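PDB 4PTA: replication initiator protein from Staphylococcus aureus subsp. aureus, which probably binds the replication origin of multiresistance plasmids and initiates their replication. Local coordinates for residues S33-I38 / I82-K87; A41-R46 / F64-A69. One frame throughout, in Å; residues are numbered along the deposited sequence.

Contact 1: residues S33-I38 / I82-K87; sequences SNDAKI and ITKIKK
In the winged-helix domain, Ser-33, Asp-35 and Ala-36 at the start of helix 34-44 meet Lys-84 and Ile-85 of helix 79-91, the second helix of the helix-turn-helix and, by family, the probable DNA-recognition helix. The two helical segments cross at -71° with their axes 9.2 Å apart, and the CA atoms of Ala-36 and Ile-85 come within 5.1 Å. This apolar pair forms the buried end of the contact. Ile-85 CG2 lies 4.4 Å from Ala-36 CA, while the CD1 tip of the same isoleucine reaches the carbonyl oxygen of Asp-35. Leu-75 and Cys-77, from the turn before helix 79-91, also touch Ile-85.

The other end is polar and more exposed. Lys-84 leaves its helix with CG opposite the backbone N (chi1 170°), and its extended chain brings the ammonium beside Ser-33, at the N-terminal end of helix 34-44, with NZ 3.5 Å from Ser-33 CB. It crosses the Asp-35 side chain at about a right angle, and NZ makes a long salt bridge of 3.8 Å to OD2. Lys-84 CE and NZ both lie 3.6 Å from Ser-33 OG, a contact that is not a hydrogen bond. Ser-33 is the N-cap residue, and its hydroxyl is hydrogen-bonded to Glu-88, one turn beyond Lys-84; the capping bond from Ala-36 N to Ser-33 OG is weak, at 3.3 Å.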
ATOM      1  N   SER A  33      14.786  10.274  17.727  1.00 40.63           N
ATOM      2  CA  SER A  33      15.326   8.949  17.995  1.00 43.54           C
ATOM      3  C   SER A  33      14.528   7.912  17.217  1.00 42.27           C
ATOM      4  O   SER A  33      13.316   8.049  17.043  1.00 37.76           O
ATOM      5  CB  SER A  33      15.250   8.630  19.487  1.00 29.29           C
ATOM      6  OG  SER A  33      13.916   8.353  19.875  1.00 32.08           O
ATOM      7  N   ASN A  34      15.211   6.871  16.757  1.00 38.17           N
ATOM      8  CA  ASN A  34      14.549   5.782  16.053  1.00 31.92           C
ATOM      9  C   ASN A  34      13.375   5.203  16.847  1.00 26.64           C
ATOM     10  O   ASN A  34      12.390   4.748  16.269  1.00 35.38           O
ATOM     11  CB  ASN A  34      15.558   4.688  15.698  1.00 27.93           C
ATOM     12  CG  ASN A  34      16.574   5.145  14.669  1.00 39.37           C
ATOM     13  OD1 ASN A  34      16.299   6.034  13.861  1.00 37.70           O
ATOM     14  ND2 ASN A  34      17.752   4.531  14.688  1.00 44.55           N
ATOM     15  N   ASP A  35      13.472   5.232  18.171  1.00 26.30           N
ATOM     16  CA  ASP A  35      12.388   4.730  19.009  1.00 39.43           C
ATOM     17  C   ASP A  35      11.104   5.527  18.774  1.00 36.15           C
ATOM     18  O   ASP A  35      10.011   4.972  18.790  1.00 35.78           O
ATOM     19  CB  ASP A  35      12.765   4.781  20.494  1.00 42.00           C
ATOM     20  CG  ASP A  35      14.027   3.994  20.810  1.00 57.18           C
ATOM     21  OD1 ASP A  35      14.125   2.816  20.402  1.00 48.40           O
ATOM     22  OD2 ASP A  35      14.925   4.560  21.471  1.00 55.80           O
ATOM     23  N   ALA A  36      11.244   6.832  18.562  1.00 37.72           N
ATOM     24  CA  ALA A  36      10.089   7.703  18.348  1.00 38.37           C
ATOM     25  C   ALA A  36       9.571   7.616  16.910  1.00 34.35           C
ATOM     26  O   ALA A  36       8.362   7.624  16.678  1.00 21.09           O
ATOM     27  CB  ALA A  36      10.427   9.140  18.714  1.00 30.40           C
ATOM     28  N   LYS A  37      10.489   7.537  15.949  1.00 30.50           N
ATOM     29  CA  LYS A  37      10.114   7.324  14.561  1.00 24.07           C
ATOM     30  C   LYS A  37       9.313   6.035  14.415  1.00 32.71           C
ATOM     31  O   LYS A  37       8.237   6.028  13.817  1.00 35.45           O
ATOM     32  CB  LYS A  37      11.348   7.268  13.671  1.00 21.81           C
ATOM     33  CG  LYS A  37      12.209   8.496  13.738  1.00 19.88           C
ATOM     34  CD  LYS A  37      13.288   8.441  12.681  1.00 34.43           C
ATOM     35  CE  LYS A  37      14.072   9.741  12.633  1.00 40.87           C
ATOM     36  NZ  LYS A  37      15.127   9.686  11.589  1.00 41.51           N
ATOM     37  N   ILE A  38       9.835   4.944  14.968  1.00 25.17           N
ATOM     38  CA  ILE A  38       9.140   3.664  14.898  1.00 26.61           C
ATOM     39  C   ILE A  38       7.844   3.699  15.703  1.00 27.59           C
ATOM     40  O   ILE A  38       6.841   3.118  15.294  1.00 35.25           O
ATOM     41  CB  ILE A  38      10.024   2.502  15.388  1.00 25.71           C
ATOM     42  CG1 ILE A  38      11.177   2.262  14.411  1.00 24.77           C
ATOM     43  CG2 ILE A  38       9.193   1.237  15.551  1.00 20.51           C
ATOM     44  CD1 ILE A  38      12.334   1.497  15.011  1.00 23.89           C
ATOM     45  N   ILE A  82       8.790   5.625  26.902  1.00 41.18           N
ATOM     46  CA  ILE A  82       7.606   6.223  26.292  1.00 42.88           C
ATOM     47  C   ILE A  82       7.491   7.700  26.649  1.00 52.91           C
ATOM     48  O   ILE A  82       7.040   8.509  25.838  1.00 54.89           O
ATOM     49  CB  ILE A  82       6.298   5.486  26.664  1.00 46.80           C
ATOM     50  CG1 ILE A  82       5.286   6.458  27.278  1.00 42.88           C
ATOM     51  CG2 ILE A  82       6.575   4.324  27.592  1.00 50.23           C
ATOM     52  CD1 ILE A  82       3.956   5.821  27.611  1.00 54.53           C
ATOM     53  N   THR A  83       7.904   8.045  27.864  1.00 60.18           N
ATOM     54  CA  THR A  83       7.965   9.438  28.285  1.00 47.09           C
ATOM     55  C   THR A  83       8.832  10.229  27.311  1.00 47.52           C
ATOM     56  O   THR A  83       8.422  11.275  26.801  1.00 42.35           O
ATOM     57  CB  THR A  83       8.517   9.562  29.718  1.00 52.68           C
ATOM     58  OG1 THR A  83       7.446   9.391  30.656  1.00 51.59           O
ATOM     59  CG2 THR A  83       9.158  10.923  29.937  1.00 51.61           C
ATOM     60  N   LYS A  84      10.028   9.714  27.047  1.00 31.05           N
ATOM     61  CA  LYS A  84      10.918  10.315  26.063  1.00 43.08           C
ATOM     62  C   LYS A  84      10.263  10.363  24.682  1.00 54.44           C
ATOM     63  O   LYS A  84      10.460  11.316  23.924  1.00 51.48           O
ATOM     64  CB  LYS A  84      12.236   9.539  25.995  1.00 35.12           C
ATOM     65  CG  LYS A  84      13.131   9.934  24.833  1.00 39.39           C
ATOM     66  CD  LYS A  84      14.227   8.907  24.607  1.00 45.14           C
ATOM     67  CE  LYS A  84      14.899   9.106  23.254  1.00 54.53           C
ATOM     68  NZ  LYS A  84      15.815   7.977  22.905  1.00 58.42           N
ATOM     69  N   ILE A  85       9.484   9.331  24.364  1.00 46.56           N
ATOM     70  CA  ILE A  85       8.839   9.220  23.056  1.00 46.41           C
ATOM     71  C   ILE A  85       7.787  10.299  22.841  1.00 33.89           C
ATOM     72  O   ILE A  85       7.827  11.022  21.847  1.00 31.40           O
ATOM     73  CB  ILE A  85       8.182   7.840  22.861  1.00 39.46           C
ATOM     74  CG1 ILE A  85       9.250   6.760  22.696  1.00 39.14           C
ATOM     75  CG2 ILE A  85       7.255   7.858  21.654  1.00 36.15           C
ATOM     76  CD1 ILE A  85       8.691   5.360  22.675  1.00 39.44           C
ATOM     77  N   LYS A  86       6.842  10.394  23.770  1.00 28.89           N
ATOM     78  CA  LYS A  86       5.802  11.410  23.694  1.00 38.31           C
ATOM     79  C   LYS A  86       6.414  12.798  23.604  1.00 50.14           C
ATOM     80  O   LYS A  86       6.095  13.568  22.700  1.00 55.13           O
ATOM     81  CB  LYS A  86       4.896  11.348  24.916  1.00 30.25           C
ATOM     82  CG  LYS A  86       4.154  10.043  25.086  1.00 36.61           C
ATOM     83  CD  LYS A  86       3.157  10.165  26.220  1.00 47.33           C
ATOM     84  CE  LYS A  86       2.402   8.874  26.438  1.00 63.58           C
ATOM     85  NZ  LYS A  86       1.361   9.009  27.499  1.00 64.04           N
ATOM     86  N   LYS A  87       7.295  13.113  24.550  1.00 42.88           N
ATOM     87  CA  LYS A  87       7.918  14.427  24.601  1.00 44.88           C
ATOM     88  C   LYS A  87       8.616  14.752  23.290  1.00 38.30           C
ATOM     89  O   LYS A  87       8.615  15.899  22.842  1.00 37.49           O
ATOM     90  CB  LYS A  87       8.910  14.514  25.764  1.00 61.15           C
ATOM     91  CG  LYS A  87       8.244  14.554  27.130  1.00 73.33           C
ATOM     92  CD  LYS A  87       9.260  14.631  28.256  1.00 78.05           C
ATOM     93  CE  LYS A  87       8.568  14.562  29.609  1.00 65.76           C
ATOM     94  NZ  LYS A  87       9.532  14.480  30.738  1.00 58.08           N
TER

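Contact 2: residues A41-R46 / F64-A69; sequences AILRDR and FIYTVA
Phe-64 packs against Leu-43 and Arg-46 near the C-terminal end of helix 34-44, and this is the dense part of the contact. Its ring presents CE2 to Arg-46 CB at 3.6 Å and brings CZ close to the carbonyl oxygen of Leu-43. The carbonyl carbon of Arg-46 sits at the ring edge, in its plane. Leu-43 then spans both aromatic residues: CG lies 4.3 Å from Phe-64 CE1, and CD1 lies 4.4 Å from Tyr-66 CE1. Leu-108 and Leu-110 of the wing strand and Leu-47 of the next helix close further round Phe-64.

Phe-64 is also backbone-bonded to Leu-108, which is consistent with its holding the place of the short first strand of a winged-helix fold, beside the two-stranded wing. From there the chain leads through Tyr-66 into helix 68-74, the first helix of the helix-turn-helix.

The polar grip is looser, although buried. Arg-46 folds back at chi2 (-90°) and chi3, turning its NE and NH2 toward Tyr-66 OH, which lies at the guanidinium edge near its plane. Both N-H groups donate to that one oxygen, but weakly, each at 3.3 Å, with guanidinium and ring planes 75° apart. Trp-55 meets the Tyr-66 ring edge-to-face.

On the exposed side, Thr-67 OG1 caps the weakly bonded start of helix 68-74. On the helix 34-44 side, Asp-45 forms a salt bridge to Lys-21 of the second subunit.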
ATOM      1  N   ALA A  41       5.211   5.154  13.626  1.00 26.20           N
ATOM      2  CA  ALA A  41       4.747   4.173  12.647  1.00 25.99           C
ATOM      3  C   ALA A  41       3.793   3.153  13.257  1.00 23.46           C
ATOM      4  O   ALA A  41       2.774   2.815  12.655  1.00 25.86           O
ATOM      5  CB  ALA A  41       5.932   3.466  11.992  1.00 18.95           C
ATOM      6  N   ILE A  42       4.133   2.660  14.445  1.00 22.31           N
ATOM      7  CA  ILE A  42       3.288   1.691  15.138  1.00 30.93           C
ATOM      8  C   ILE A  42       1.920   2.285  15.480  1.00 27.70           C
ATOM      9  O   ILE A  42       0.888   1.670  15.222  1.00 34.62           O
ATOM     10  CB  ILE A  42       3.965   1.136  16.421  1.00 31.78           C
ATOM     11  CG1 ILE A  42       5.174   0.270  16.056  1.00 34.11           C
ATOM     12  CG2 ILE A  42       2.973   0.332  17.252  1.00 25.42           C
ATOM     13  CD1 ILE A  42       5.763  -0.497  17.227  1.00 43.72           C
ATOM     14  N   LEU A  43       1.919   3.484  16.052  1.00 25.75           N
ATOM     15  CA  LEU A  43       0.680   4.158  16.418  1.00 28.31           C
ATOM     16  C   LEU A  43      -0.163   4.490  15.187  1.00 27.05           C
ATOM     17  O   LEU A  43      -1.390   4.393  15.211  1.00 22.30           O
ATOM     18  CB  LEU A  43       0.991   5.429  17.213  1.00 36.02           C
ATOM     19  CG  LEU A  43       0.701   5.431  18.716  1.00 34.95           C
ATOM     20  CD1 LEU A  43       0.393   4.036  19.238  1.00 28.12           C
ATOM     21  CD2 LEU A  43       1.862   6.052  19.469  1.00 25.02           C
ATOM     22  N   ARG A  44       0.506   4.889  14.111  1.00 29.01           N
ATOM     23  CA  ARG A  44      -0.170   5.211  12.864  1.00 23.88           C
ATOM     24  C   ARG A  44      -1.025   4.037  12.403  1.00 31.97           C
ATOM     25  O   ARG A  44      -2.134   4.213  11.897  1.00 30.11           O
ATOM     26  CB  ARG A  44       0.857   5.537  11.786  1.00 23.37           C
ATOM     27  CG  ARG A  44       0.240   6.099  10.536  1.00 32.82           C
ATOM     28  CD  ARG A  44       1.206   6.114   9.372  1.00 37.17           C
ATOM     29  NE  ARG A  44       0.727   7.026   8.340  1.00 42.09           N
ATOM     30  CZ  ARG A  44      -0.187   6.711   7.429  1.00 41.11           C
ATOM     31  NH1 ARG A  44      -0.570   7.615   6.536  1.00 45.00           N
ATOM     32  NH2 ARG A  44      -0.720   5.496   7.414  1.00 33.80           N
ATOM     33  N   ASP A  45      -0.493   2.834  12.580  1.00 26.95           N
ATOM     34  CA  ASP A  45      -1.180   1.626  12.170  1.00 22.73           C
ATOM     35  C   ASP A  45      -2.485   1.412  12.938  1.00 26.70           C
ATOM     36  O   ASP A  45      -3.359   0.680  12.479  1.00 32.79           O
ATOM     37  CB  ASP A  45      -0.252   0.419  12.341  1.00 34.32           C
ATOM     38  CG  ASP A  45      -0.737  -0.803  11.580  1.00 39.44           C
ATOM     39  OD1 ASP A  45      -1.221  -0.645  10.436  1.00 36.69           O
ATOM     40  OD2 ASP A  45      -0.636  -1.919  12.129  1.00 39.57           O
ATOM     41  N   ARG A  46      -2.617   2.055  14.099  1.00 39.78           N
ATOM     42  CA  ARG A  46      -3.779   1.860  14.971  1.00 26.61           C
ATOM     43  C   ARG A  46      -4.989   2.720  14.589  1.00 32.72           C
ATOM     44  O   ARG A  46      -6.058   2.585  15.186  1.00 38.41           O
ATOM     45  CB  ARG A  46      -3.424   2.149  16.435  1.00 32.90           C
ATOM     46  CG  ARG A  46      -2.001   1.798  16.862  1.00 43.74           C
ATOM     47  CD  ARG A  46      -1.898   0.372  17.370  1.00 45.78           C
ATOM     48  NE  ARG A  46      -2.949   0.056  18.333  1.00 50.12           N
ATOM     49  CZ  ARG A  46      -3.076  -1.118  18.945  1.00 49.06           C
ATOM     50  NH1 ARG A  46      -2.209  -2.091  18.701  1.00 44.49           N
ATOM     51  NH2 ARG A  46      -4.068  -1.320  19.803  1.00 45.74           N
ATOM     52  N   PHE A  64      -6.544   8.721  20.305  1.00 45.04           N
ATOM     53  CA  PHE A  64      -6.217   7.517  21.060  1.00 48.35           C
ATOM     54  C   PHE A  64      -6.516   7.675  22.549  1.00 55.04           C
ATOM     55  O   PHE A  64      -6.308   8.743  23.125  1.00 53.14           O
ATOM     56  CB  PHE A  64      -4.744   7.136  20.872  1.00 43.45           C
ATOM     57  CG  PHE A  64      -4.390   6.751  19.464  1.00 49.40           C
ATOM     58  CD1 PHE A  64      -3.418   7.447  18.767  1.00 48.49           C
ATOM     59  CD2 PHE A  64      -5.030   5.697  18.837  1.00 50.00           C
ATOM     60  CE1 PHE A  64      -3.089   7.097  17.475  1.00 42.21           C
ATOM     61  CE2 PHE A  64      -4.705   5.344  17.543  1.00 48.12           C
ATOM     62  CZ  PHE A  64      -3.734   6.046  16.863  1.00 39.81           C
ATOM     63  N   ILE A  65      -7.006   6.602  23.159  1.00 56.53           N
ATOM     64  CA  ILE A  65      -7.199   6.549  24.601  1.00 50.67           C
ATOM     65  C   ILE A  65      -6.342   5.427  25.167  1.00 45.64           C
ATOM     66  O   ILE A  65      -6.805   4.298  25.326  1.00 53.50           O
ATOM     67  CB  ILE A  65      -8.673   6.300  24.969  1.00 55.44           C
ATOM     68  CG1 ILE A  65      -9.555   7.412  24.400  1.00 57.79           C
ATOM     69  CG2 ILE A  65      -8.841   6.208  26.475  1.00 53.92           C
ATOM     70  CD1 ILE A  65     -11.000   7.338  24.838  1.00 57.79           C
ATOM     71  N   TYR A  66      -5.085   5.741  25.462  1.00 50.68           N
ATOM     72  CA  TYR A  66      -4.129   4.734  25.905  1.00 56.40           C
ATOM     73  C   TYR A  66      -3.460   5.123  27.221  1.00 64.01           C
ATOM     74  O   TYR A  66      -3.010   6.259  27.389  1.00 65.91           O
ATOM     75  CB  TYR A  66      -3.071   4.499  24.822  1.00 57.72           C
ATOM     76  CG  TYR A  66      -3.592   3.792  23.588  1.00 56.33           C
ATOM     77  CD1 TYR A  66      -3.084   4.085  22.329  1.00 55.46           C
ATOM     78  CD2 TYR A  66      -4.583   2.823  23.683  1.00 56.07           C
ATOM     79  CE1 TYR A  66      -3.552   3.437  21.199  1.00 57.04           C
ATOM     80  CE2 TYR A  66      -5.059   2.172  22.559  1.00 56.77           C
ATOM     81  CZ  TYR A  66      -4.540   2.482  21.321  1.00 59.50           C
ATOM     82  OH  TYR A  66      -5.011   1.836  20.201  1.00 62.91           O
ATOM     83  N   THR A  67      -3.401   4.177  28.155  1.00 62.31           N
ATOM     84  CA  THR A  67      -2.745   4.405  29.436  1.00 64.94           C
ATOM     85  C   THR A  67      -1.234   4.287  29.279  1.00 66.12           C
ATOM     86  O   THR A  67      -0.734   4.029  28.184  1.00 74.72           O
ATOM     87  CB  THR A  67      -3.195   3.382  30.493  1.00 65.57           C
ATOM     88  OG1 THR A  67      -2.515   2.139  30.279  1.00 63.33           O
ATOM     89  CG2 THR A  67      -4.702   3.162  30.426  1.00 59.83           C
ATOM     90  N   VAL A  68      -0.509   4.471  30.375  1.00 70.43           N
ATOM     91  CA  VAL A  68       0.940   4.330  30.346  1.00 77.36           C
ATOM     92  C   VAL A  68       1.309   2.877  30.064  1.00 72.14           C
ATOM     93  O   VAL A  68       2.357   2.596  29.482  1.00 76.70           O
ATOM     94  CB  VAL A  68       1.581   4.762  31.675  1.00 84.08           C
ATOM     95  CG1 VAL A  68       3.060   5.069  31.473  1.00 76.88           C
ATOM     96  CG2 VAL A  68       0.855   5.973  32.246  1.00 84.17           C
ATOM     97  N   ALA A  69       0.437   1.960  30.476  1.00 70.34           N
ATOM     98  CA  ALA A  69       0.678   0.530  30.307  1.00 71.95           C
ATOM     99  C   ALA A  69       0.332   0.059  28.896  1.00 67.14           C
ATOM    100  O   ALA A  69       1.024  -0.790  28.334  1.00 61.86           O
ATOM    101  CB  ALA A  69      -0.098  -0.273  31.347  1.00 64.96           C
TER

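Overall arrangement
Helix 34-44 serves both contacts, its first turn in contact 1 and its last in contact 2, with their centres about 12 Å apart. Contact 2 is buried at every touching residue and relies on aromatic rings, with one weak polar pair enclosed among them. Contact 1 is only partly buried: an isoleucine packs on the inner side, while charges and a helix cap take the outer. Contact 1 sets helix 79-91 against helix 34-44, while contact 2 fastens to it the extended segment leading into helix 68-74; helices 68-74 and 79-91 meet where Ile-82 packs on Val-68. Contact 2 is nested within the loop closed by contact 1, and both also border the second subunit.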